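Local coordinates for N5-Carboxyaminoimidazole ribonucleotide synthetase (Staphylococcus aureus subsp. aureus, PDB 3ORQ), which catalyses the ATP-dependent joining of hydrogencarbonate to 5-aminoimidazole ribonucleotide, giving N5-carboxyaminoimidazole ribonucleotide in purine biosynthesis, at residues V40-S44 / E45-C49; N68-G71 / Q72-V76; L89-L92 / C93-Y96; K238-V241 / N242-I245. All blocks are in the same frame, centred on the assembly; numbering follows the deposited sequence.

Contact 1 of 4, residues V40-S44 / E45-C49; sequences VLDPS and EDCPC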
loop_
_atom_site.group_PDB
_atom_site.type_symbol
_atom_site.label_atom_id
_atom_site.label_comp_id
_atom_site.label_asym_id
_atom_site.label_seq_id
_atom_site.Cartn_x
_atom_site.Cartn_y
_atom_site.Cartn_z
ATOM N N VAL A 40 10.705 9.294 -12.175
ATOM C CA VAL A 40 9.826 8.746 -13.174
ATOM C C VAL A 40 9.875 9.610 -14.465
ATOM O O VAL A 40 9.954 10.853 -14.399
ATOM C CB VAL A 40 8.352 8.594 -12.640
ATOM C CG1 VAL A 40 7.783 9.967 -12.210
ATOM C CG2 VAL A 40 7.448 8.007 -13.735
ATOM N N LEU A 41 9.840 8.930 -15.616
ATOM C CA LEU A 41 9.879 9.579 -16.933
ATOM C C LEU A 41 8.569 9.278 -17.680
ATOM O O LEU A 41 8.158 8.117 -17.836
ATOM C CB LEU A 41 11.094 9.101 -17.753
ATOM C CG LEU A 41 11.373 9.829 -19.077
ATOM C CD1 LEU A 41 12.874 9.841 -19.461
ATOM C CD2 LEU A 41 10.525 9.274 -20.208
ATOM N N ASP A 42 7.908 10.330 -18.140
ATOM C CA ASP A 42 6.659 10.193 -18.872
ATOM C C ASP A 42 6.492 11.498 -19.665
ATOM O O ASP A 42 6.829 12.575 -19.152
ATOM C CB ASP A 42 5.492 9.998 -17.881
ATOM C CG ASP A 42 4.207 9.528 -18.555
ATOM O OD1 ASP A 42 3.885 8.316 -18.490
ATOM O OD2 ASP A 42 3.526 10.352 -19.192
ATOM N N PRO A 43 5.934 11.423 -20.885
ATOM C CA PRO A 43 5.655 12.640 -21.685
ATOM C C PRO A 43 4.569 13.544 -21.111
ATOM O O PRO A 43 4.509 14.737 -21.429
ATOM C CB PRO A 43 5.199 12.068 -23.053
ATOM C CG PRO A 43 4.713 10.632 -22.727
ATOM C CD PRO A 43 5.651 10.175 -21.636
ATOM N N SER A 44 3.712 12.991 -20.250
ATOM C CA SER A 44 2.558 13.745 -19.794
ATOM C C SER A 44 2.730 14.266 -18.354
ATOM O O SER A 44 3.020 13.490 -17.406
ATOM C CB SER A 44 1.290 12.909 -19.932
ATOM O OG SER A 44 0.239 13.546 -19.248
ATOM N N GLU A 45 2.531 15.569 -18.188
ATOM C CA GLU A 45 2.682 16.192 -16.886
ATOM C C GLU A 45 1.525 15.853 -15.941
ATOM O O GLU A 45 1.597 16.137 -14.736
ATOM C CB GLU A 45 2.800 17.719 -17.024
ATOM C CG GLU A 45 1.480 18.422 -17.263
ATOM C CD GLU A 45 1.652 19.909 -17.540
ATOM O OE1 GLU A 45 2.803 20.414 -17.418
ATOM O OE2 GLU A 45 0.637 20.566 -17.890
ATOM N N ASP A 46 0.467 15.258 -16.496
ATOM C CA ASP A 46 -0.669 14.776 -15.687
ATOM C C ASP A 46 -0.567 13.284 -15.379
ATOM O O ASP A 46 -1.492 12.706 -14.834
ATOM C CB ASP A 46 -2.016 15.077 -16.373
ATOM C CG ASP A 46 -2.256 16.594 -16.575
ATOM O OD1 ASP A 46 -2.049 17.392 -15.603
ATOM O OD2 ASP A 46 -2.648 16.990 -17.716
ATOM N N CYS A 47 0.548 12.651 -15.726
ATOM C CA CYS A 47 0.674 11.231 -15.453
ATOM C C CYS A 47 0.419 10.954 -13.972
ATOM O O CYS A 47 0.924 11.665 -13.122
ATOM C CB CYS A 47 2.029 10.680 -15.887
ATOM S SG CYS A 47 3.479 11.196 -14.906
ATOM N N PRO A 48 -0.348 9.882 -13.677
ATOM C CA PRO A 48 -0.705 9.418 -12.335
ATOM C C PRO A 48 0.491 9.214 -11.381
ATOM O O PRO A 48 0.309 9.279 -10.176
ATOM C CB PRO A 48 -1.375 8.058 -12.588
ATOM C CG PRO A 48 -1.825 8.095 -14.068
ATOM C CD PRO A 48 -0.872 9.028 -14.765
ATOM N N CYS A 49 1.685 8.947 -11.903
ATOM C CA CYS A 49 2.826 8.578 -11.040
ATOM C C CYS A 49 3.589 9.835 -10.583
ATOM O O CYS A 49 4.450 9.774 -9.713
ATOM C CB CYS A 49 3.771 7.634 -11.811
ATOM S SG CYS A 49 5.196 6.921 -10.879
#

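Contact 2 of 4, residues N68-G71 / Q72-V76; sequences NQLG and QKCDV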
loop_
_atom_site.group_PDB
_atom_site.type_symbol
_atom_site.label_atom_id
_atom_site.label_comp_id
_atom_site.label_asym_id
_atom_site.label_seq_id
_atom_site.Cartn_x
_atom_site.Cartn_y
_atom_site.Cartn_z
ATOM N N ASN A 68 18.887 9.205 -20.939
ATOM C CA ASN A 68 20.186 9.258 -20.307
ATOM C C ASN A 68 20.256 10.011 -18.971
ATOM O O ASN A 68 20.934 9.563 -18.040
ATOM C CB ASN A 68 21.251 9.724 -21.269
ATOM C CG ASN A 68 21.906 8.563 -21.963
ATOM O OD1 ASN A 68 22.885 7.995 -21.443
ATOM N ND2 ASN A 68 21.356 8.163 -23.132
ATOM N N GLN A 69 19.567 11.149 -18.894
ATOM C CA GLN A 69 19.384 11.833 -17.631
ATOM C C GLN A 69 18.725 10.924 -16.587
ATOM O O GLN A 69 19.127 10.911 -15.428
ATOM C CB GLN A 69 18.599 13.134 -17.821
ATOM C CG GLN A 69 19.490 14.299 -18.302
ATOM C CD GLN A 69 20.671 14.581 -17.333
ATOM O OE1 GLN A 69 21.816 14.186 -17.586
ATOM N NE2 GLN A 69 20.375 15.249 -16.218
ATOM N N LEU A 70 17.742 10.140 -17.003
ATOM C CA LEU A 70 17.148 9.173 -16.108
ATOM C C LEU A 70 18.205 8.195 -15.575
ATOM O O LEU A 70 18.291 7.956 -14.365
ATOM C CB LEU A 70 16.011 8.422 -16.778
ATOM C CG LEU A 70 15.329 7.405 -15.861
ATOM C CD1 LEU A 70 14.587 8.118 -14.727
ATOM C CD2 LEU A 70 14.370 6.613 -16.663
ATOM N N GLY A 71 19.035 7.663 -16.471
ATOM C CA GLY A 71 20.098 6.755 -16.073
ATOM C C GLY A 71 21.138 7.384 -15.177
ATOM O O GLY A 71 21.659 6.714 -14.293
ATOM N N GLN A 72 21.467 8.660 -15.407
ATOM C CA GLN A 72 22.420 9.366 -14.563
ATOM C C GLN A 72 21.910 9.507 -13.115
ATOM O O GLN A 72 22.707 9.600 -12.186
ATOM C CB GLN A 72 22.739 10.760 -15.123
ATOM C CG GLN A 72 23.758 10.774 -16.277
ATOM C CD GLN A 72 25.177 10.411 -15.814
ATOM O OE1 GLN A 72 25.744 11.080 -14.938
ATOM N NE2 GLN A 72 25.754 9.351 -16.402
ATOM N N LYS A 73 20.591 9.535 -12.934
ATOM C CA LYS A 73 20.027 9.762 -11.599
ATOM C C LYS A 73 19.750 8.493 -10.805
ATOM O O LYS A 73 19.473 8.563 -9.611
ATOM C CB LYS A 73 18.727 10.550 -11.729
ATOM C CG LYS A 73 18.906 11.938 -12.308
ATOM C CD LYS A 73 17.572 12.604 -12.630
ATOM C CE LYS A 73 17.782 13.897 -13.387
ATOM N NZ LYS A 73 18.530 14.846 -12.533
ATOM N N CYS A 74 19.829 7.334 -11.446
ATOM C CA CYS A 74 19.239 6.112 -10.879
ATOM C C CYS A 74 20.275 5.035 -10.691
ATOM O O CYS A 74 21.284 4.998 -11.417
ATOM C CB CYS A 74 18.129 5.568 -11.818
ATOM S SG CYS A 74 16.728 6.708 -11.959
ATOM N N ASP A 75 20.017 4.145 -9.739
ATOM C CA ASP A 75 20.904 2.994 -9.536
ATOM C C ASP A 75 20.376 1.760 -10.260
ATOM O O ASP A 75 21.121 0.796 -10.502
ATOM C CB ASP A 75 21.044 2.713 -8.043
ATOM C CG ASP A 75 21.590 3.895 -7.296
ATOM O OD1 ASP A 75 22.766 4.240 -7.507
ATOM O OD2 ASP A 75 20.854 4.518 -6.528
ATOM N N VAL A 76 19.084 1.781 -10.575
ATOM C CA VAL A 76 18.454 0.725 -11.383
ATOM C C VAL A 76 17.360 1.348 -12.210
ATOM O O VAL A 76 16.725 2.287 -11.768
ATOM C CB VAL A 76 17.895 -0.452 -10.504
ATOM C CG1 VAL A 76 16.763 0.005 -9.625
ATOM C CG2 VAL A 76 17.419 -1.573 -11.368
#

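Contact 3 of 4, residues L89-L92 / C93-Y96; sequences LKLL and CEKY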
loop_
_atom_site.group_PDB
_atom_site.type_symbol
_atom_site.label_atom_id
_atom_site.label_comp_id
_atom_site.label_asym_id
_atom_site.label_seq_id
_atom_site.Cartn_x
_atom_site.Cartn_y
_atom_site.Cartn_z
ATOM N N LEU A 89 16.654 1.109 -25.620
ATOM C CA LEU A 89 16.769 0.413 -24.370
ATOM C C LEU A 89 18.080 -0.409 -24.344
ATOM O O LEU A 89 18.732 -0.502 -23.309
ATOM C CB LEU A 89 15.545 -0.476 -24.189
ATOM C CG LEU A 89 15.381 -1.304 -22.916
ATOM C CD1 LEU A 89 15.387 -0.376 -21.683
ATOM C CD2 LEU A 89 14.086 -2.127 -22.975
ATOM N N LYS A 90 18.473 -0.971 -25.493
ATOM C CA LYS A 90 19.762 -1.679 -25.594
ATOM C C LYS A 90 20.929 -0.737 -25.265
ATOM O O LYS A 90 21.732 -1.040 -24.411
ATOM C CB LYS A 90 19.939 -2.387 -26.962
ATOM C CG LYS A 90 21.293 -3.058 -27.142
ATOM C CD LYS A 90 21.381 -3.885 -28.421
ATOM C CE LYS A 90 22.807 -4.488 -28.621
ATOM N NZ LYS A 90 23.814 -3.418 -28.957
ATOM N N LEU A 91 20.979 0.421 -25.913
ATOM C CA LEU A 91 21.927 1.463 -25.538
ATOM C C LEU A 91 21.966 1.774 -24.030
ATOM O O LEU A 91 23.024 1.947 -23.477
ATOM C CB LEU A 91 21.611 2.756 -26.275
ATOM C CG LEU A 91 21.937 2.749 -27.761
ATOM C CD1 LEU A 91 21.949 4.203 -28.249
ATOM C CD2 LEU A 91 23.276 2.002 -28.071
ATOM N N LEU A 92 20.809 1.845 -23.391
ATOM C CA LEU A 92 20.706 2.155 -21.968
ATOM C C LEU A 92 21.180 1.002 -21.071
ATOM O O LEU A 92 21.828 1.252 -20.072
ATOM C CB LEU A 92 19.270 2.498 -21.606
ATOM C CG LEU A 92 18.721 3.903 -21.812
ATOM C CD1 LEU A 92 17.291 3.915 -21.265
ATOM C CD2 LEU A 92 19.573 5.018 -21.138
ATOM N N CYS A 93 20.864 -0.244 -21.446
ATOM C CA CYS A 93 21.289 -1.422 -20.699
ATOM C C CYS A 93 22.773 -1.477 -20.690
ATOM O O CYS A 93 23.364 -1.959 -19.728
ATOM C CB CYS A 93 20.827 -2.718 -21.366
ATOM S SG CYS A 93 19.125 -2.962 -21.226
ATOM N N GLU A 94 23.364 -0.987 -21.777
ATOM C CA GLU A 94 24.814 -1.082 -21.941
ATOM C C GLU A 94 25.527 -0.057 -21.060
ATOM O O GLU A 94 26.652 -0.292 -20.666
ATOM C CB GLU A 94 25.241 -0.970 -23.428
ATOM C CG GLU A 94 24.742 -2.140 -24.323
ATOM C CD GLU A 94 24.835 -1.871 -25.862
ATOM O OE1 GLU A 94 25.065 -0.715 -26.304
ATOM O OE2 GLU A 94 24.677 -2.831 -26.636
ATOM N N LYS A 95 24.877 1.056 -20.741
ATOM C CA LYS A 95 25.521 2.087 -19.953
ATOM C C LYS A 95 25.073 2.107 -18.487
ATOM O O LYS A 95 25.834 2.500 -17.615
ATOM C CB LYS A 95 25.266 3.456 -20.581
ATOM C CG LYS A 95 26.137 4.563 -20.022
ATOM C CD LYS A 95 25.931 5.894 -20.775
ATOM C CE LYS A 95 26.937 6.961 -20.296
ATOM N NZ LYS A 95 26.377 8.354 -20.313
ATOM N N TYR A 96 23.843 1.681 -18.212
ATOM C CA TYR A 96 23.307 1.717 -16.854
ATOM C C TYR A 96 22.804 0.369 -16.391
ATOM O O TYR A 96 22.833 -0.572 -17.127
ATOM C CB TYR A 96 22.173 2.736 -16.774
ATOM C CG TYR A 96 22.556 4.080 -17.332
ATOM C CD1 TYR A 96 23.297 4.993 -16.554
ATOM C CD2 TYR A 96 22.198 4.444 -18.649
ATOM C CE1 TYR A 96 23.692 6.236 -17.080
ATOM C CE2 TYR A 96 22.570 5.674 -19.175
ATOM C CZ TYR A 96 23.330 6.566 -18.395
ATOM O OH TYR A 96 23.702 7.792 -18.915
#

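Contact 4 of 4, residues K238-V241 / N242-I245; sequences KEQV and NKII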
loop_
_atom_site.group_PDB
_atom_site.type_symbol
_atom_site.label_atom_id
_atom_site.label_comp_id
_atom_site.label_asym_id
_atom_site.label_seq_id
_atom_site.Cartn_x
_atom_site.Cartn_y
_atom_site.Cartn_z
ATOM N N LYS A 238 2.336 -23.483 -15.257
ATOM C CA LYS A 238 3.740 -23.333 -14.861
ATOM C C LYS A 238 4.681 -23.985 -15.863
ATOM O O LYS A 238 5.753 -23.447 -16.161
ATOM C CB LYS A 238 3.995 -23.850 -13.460
ATOM C CG LYS A 238 3.443 -22.945 -12.396
ATOM C CD LYS A 238 3.709 -23.556 -10.985
ATOM C CE LYS A 238 3.001 -22.761 -9.905
ATOM N NZ LYS A 238 3.339 -23.237 -8.520
ATOM N N GLU A 239 4.266 -25.130 -16.402
ATOM C CA GLU A 239 5.085 -25.847 -17.382
ATOM C C GLU A 239 5.344 -24.939 -18.569
ATOM O O GLU A 239 6.453 -24.917 -19.091
ATOM C CB GLU A 239 4.413 -27.157 -17.840
ATOM C CG GLU A 239 4.377 -28.280 -16.778
ATOM C CD GLU A 239 3.426 -29.480 -17.137
ATOM O OE1 GLU A 239 2.612 -29.387 -18.083
ATOM O OE2 GLU A 239 3.481 -30.521 -16.450
ATOM N N GLN A 240 4.321 -24.194 -19.009
ATOM C CA GLN A 240 4.512 -23.319 -20.137
ATOM C C GLN A 240 5.478 -22.191 -19.784
ATOM O O GLN A 240 6.326 -21.825 -20.597
ATOM C CB GLN A 240 3.185 -22.778 -20.644
ATOM C CG GLN A 240 2.187 -23.859 -20.987
ATOM C CD GLN A 240 2.642 -24.691 -22.192
ATOM O OE1 GLN A 240 2.769 -24.162 -23.296
ATOM N NE2 GLN A 240 2.919 -25.993 -21.968
ATOM N N VAL A 241 5.358 -21.636 -18.576
ATOM C CA VAL A 241 6.268 -20.576 -18.139
ATOM C C VAL A 241 7.714 -21.046 -18.113
ATOM O O VAL A 241 8.612 -20.384 -18.648
ATOM C CB VAL A 241 5.871 -19.992 -16.771
ATOM C CG1 VAL A 241 6.892 -18.999 -16.336
ATOM C CG2 VAL A 241 4.492 -19.287 -16.869
ATOM N N ASN A 242 7.937 -22.212 -17.518
ATOM C CA ASN A 242 9.258 -22.811 -17.554
ATOM C C ASN A 242 9.822 -22.948 -18.949
ATOM O O ASN A 242 11.013 -22.754 -19.133
ATOM C CB ASN A 242 9.285 -24.135 -16.831
ATOM C CG ASN A 242 8.947 -23.996 -15.354
ATOM O OD1 ASN A 242 9.204 -22.944 -14.704
ATOM N ND2 ASN A 242 8.372 -25.060 -14.801
ATOM N N LYS A 243 8.986 -23.235 -19.947
ATOM C CA LYS A 243 9.478 -23.256 -21.332
ATOM C C LYS A 243 9.830 -21.846 -21.779
ATOM O O LYS A 243 10.889 -21.617 -22.378
ATOM C CB LYS A 243 8.451 -23.866 -22.283
ATOM C CG LYS A 243 8.410 -25.402 -22.270
ATOM C CD LYS A 243 7.108 -25.907 -22.902
ATOM C CE LYS A 243 7.090 -27.441 -23.008
ATOM N NZ LYS A 243 6.773 -28.165 -21.738
ATOM N N ILE A 244 8.959 -20.888 -21.457
ATOM C CA ILE A 244 9.128 -19.525 -21.955
ATOM C C ILE A 244 10.404 -18.891 -21.437
ATOM O O ILE A 244 11.066 -18.126 -22.140
ATOM C CB ILE A 244 7.928 -18.647 -21.548
ATOM C CG1 ILE A 244 6.649 -19.177 -22.183
ATOM C CG2 ILE A 244 8.195 -17.172 -21.852
ATOM C CD1 ILE A 244 5.375 -18.411 -21.775
ATOM N N ILE A 245 10.723 -19.199 -20.192
ATOM C CA ILE A 245 11.875 -18.656 -19.476
ATOM C C ILE A 245 13.237 -19.158 -20.002
ATOM O O ILE A 245 14.276 -18.555 -19.763
ATOM C CB ILE A 245 11.672 -18.986 -17.962
ATOM C CG1 ILE A 245 11.086 -17.780 -17.239
ATOM C CG2 ILE A 245 12.919 -19.523 -17.248
ATOM C CD1 ILE A 245 9.687 -17.496 -17.605
#

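Contact 1 of 4, residues V40-S44 / E45-C49
Ser44 and Cys47 hold this turn together, the backbone of one closing on the other in the loop that follows strand 37-42. Cys47 N donates to Ser44 O at 3.1 Å, the closing bond of a type I beta turn from Ser44 to Cys47. The serine hydroxyl adds a second link: OG lies anti to the backbone N (chi1 168°), which carries it forward along the chain, and there it accepts from Asp46 N at 3.2 Å.

Cys47 then turns its side chain back toward the strand. With SG between its own backbone N and carbonyl carbon (chi1 70°), the sulfur reaches Asp42 CB at 3.8 Å, while Cys47 CB sits over the flat face of the carboxylate, 3.6 Å from Asp42 CG. That carboxylate is occupied at both oxygens. OD2 takes the N-H of Ser44 at 2.8 Å through its anti lone pair, an Asx turn, and OD1 accepts from Tyr61 OH and Gly20 N. Held in this way, the carboxylate is probably fixed in rotation.

Deeper in, Cys49 SG comes to 3.8 Å from Val40 CG2, an apolar touch between buried side chains, so this part of the loop lies against the strand. Helix 22-33 backs Cys49, and Phe56 of the adjacent strand 55-58 lies on both Val40 and Cys47. An acidic residue at the C-terminal side of the second strand, close to a glycine-rich turn after the first, is consistent with the Rossmann-like fold of the preATP-grasp domain.

Contact 2 of 4, residues N68-G71 / Q72-V76
Leu70 and Cys74 meet where helix 64-73 gives out, and the bonds around them record how the helix ends. Among the backbone bonds, Gln72 N to Asn68 O is a sound i to i+4 link of 2.8 Å. One residue on, the pattern blurs: Lys73 N is shared between Leu70 O at 3.1 Å and, weakly, Gln69 O at 3.2 Å. The bond to Leu70 O comes from above the carbonyl plane, as expected when a helix tightens toward 3-10 spacing in its last turn. Cys74 N then makes a weak but nearly straight bond to Gly71 O, with an N-H...O angle of 167°.

Apolar contact lies on the buried side. Cys74 SG, anti to its carbonyl carbon (chi1 -65°), folds back to Leu70 CD1 at 3.8 Å and passes 3.1 Å from Leu70 O. Both side chains also rest on Val39 of strand 37-42.

Polar side chains occupy the other side. Lys73 runs its extended carbons over the carbonyl of Gln69, CG approaching Gln69 O to 3.3 Å, before a bend at chi4 turns NZ toward its salt-bridge partner Glu55. Gln69 and Gln72, both bent at chi2, bring OE1 of the first to 4.1 Å from CG of the second, with their amide planes only 23° apart.

The chemistry is thus divided: a leucine and a cysteine face the sheet, while long polar chains lie outward across the carbonyls of Asn68 and Gln69. The lysine carbons probably shield Gln69 O partly from water, and the ammonium is paired with a charge on strand 55-58, which would tie the helix end to the sheet.

Contact 3 of 4, residues L89-L92 / C93-Y96
Lys90 and Glu94, one turn apart on helix 86-95, reach for each other along its outer side. The lysine stays extended as far as CE, CG anti to the backbone N (chi1 176°), and bends only at chi4, which swings NZ onto the carboxylate. NZ meets Glu94 OE2 at 2.5 Å, a salt bridge that is very short as modelled, on the syn side of that oxygen and 18° out of the carboxylate plane. Glu94, with CG beside its own backbone N, lies over the carbonyl of Lys90, its CG 3.2 Å from Lys90 O. The other carboxylate oxygen, OE1, has Leu91 CD2 at 3.7 Å, so a leucine methyl flanks the charged pair.

On the inner side Leu92 and Tyr96 slant across one another. Leu92 CD2 touches the CD2-CE2 side of the ring, 3.6 Å from Tyr96 CE2. Lys95 CG sits 3.8 Å above one face of that ring, offset toward its rim, and its chain continues to place NZ 3.1 Å from Tyr96 OH, to which it donates. The hydroxyl is also bonded to Asn68 of helix 64-73.

Below these side chains Leu92 O takes two N-H groups, Tyr96 N at 2.8 Å and Lys95 N at 3.1 Å. Sharing of this kind marks the last turn of the helix. A surface salt bridge at i and i+4, with Leu92 and, just past the helix, Tyr96 turned to helix 64-73, is characteristic of an amphipathic helix, here packed on that neighbour in the preATP-grasp domain.

Contact 4 of 4, residues K238-V241 / N242-I245
Val241 and Ile245 meet one turn apart, and their torsions decide how closely. Val241 has CG1 anti to the backbone N (chi1 176°), directed along the helix toward Ile245. The isoleucine answers from an unusual conformation: chi1 is -98°, well off a staggered position, and chi2 of 70° curls CD1 back. CD1 ends 3.4 Å from Val241 CG1 and 3.3 Å from Val241 O, so the two methyls are packed more tightly than normal van der Waals contact. The skewed torsion and the short contact go together, and both are to be read with caution.

Ile244 is regular by comparison. CG1 lies anti to the carbonyl carbon with an extended end, which runs it past the preceding turn, 3.1 Å from Gln240 O. Asn242 takes the same first torsion, and its amide carbon CG comes over Lys238 O at 3.3 Å; ND2, 3.4 Å away from that oxygen, is too poorly angled to bond. Lys243 stretches out to CE and bends at chi4, its CD 4.3 Å from Gln240 NE2. Gln240, bent at chi2, has OE1 bonded to the backbone N of Lys124.

Backbone bonds of the i to i+4 kind run unbroken beneath, from Asn242 N to Lys238 O through to Ile245 N to Val241 O.

Helix 234-245 lies against the large antiparallel sheet of the ATP-grasp domain. Val241 and Ile244 rest on Val256 of strand 252-261, and Ile245 on Phe254; Ile244 also meets Ile271 of strand 266-272, while Val241 touches Leu197 of strand 191-201.

Contacts 1, 2 and 3 belong to the preATP-grasp domain, contact 4 to the ATP-grasp domain. Contacts 2 and 3 are neighbours, centres 11 Å apart, where two adjoining helices meet: Gly71 O lies 3.3 Å from Tyr96 CD1. Contact 1 joins contact 2 through Leu41 and Leu70, with 16 Å between centres, whereas the centre of contact 4 is 34 Å from that of contact 1, across the chain's centre. Contact 1 is near a ligand, the side chain of Asp42 being about 7 Å from the bound pyrophosphate; the side chain of Ile244 in contact 4 is about 14 Å from both ADP and the magnesium ion. Contacts 2 and 3 lie away from the known sites.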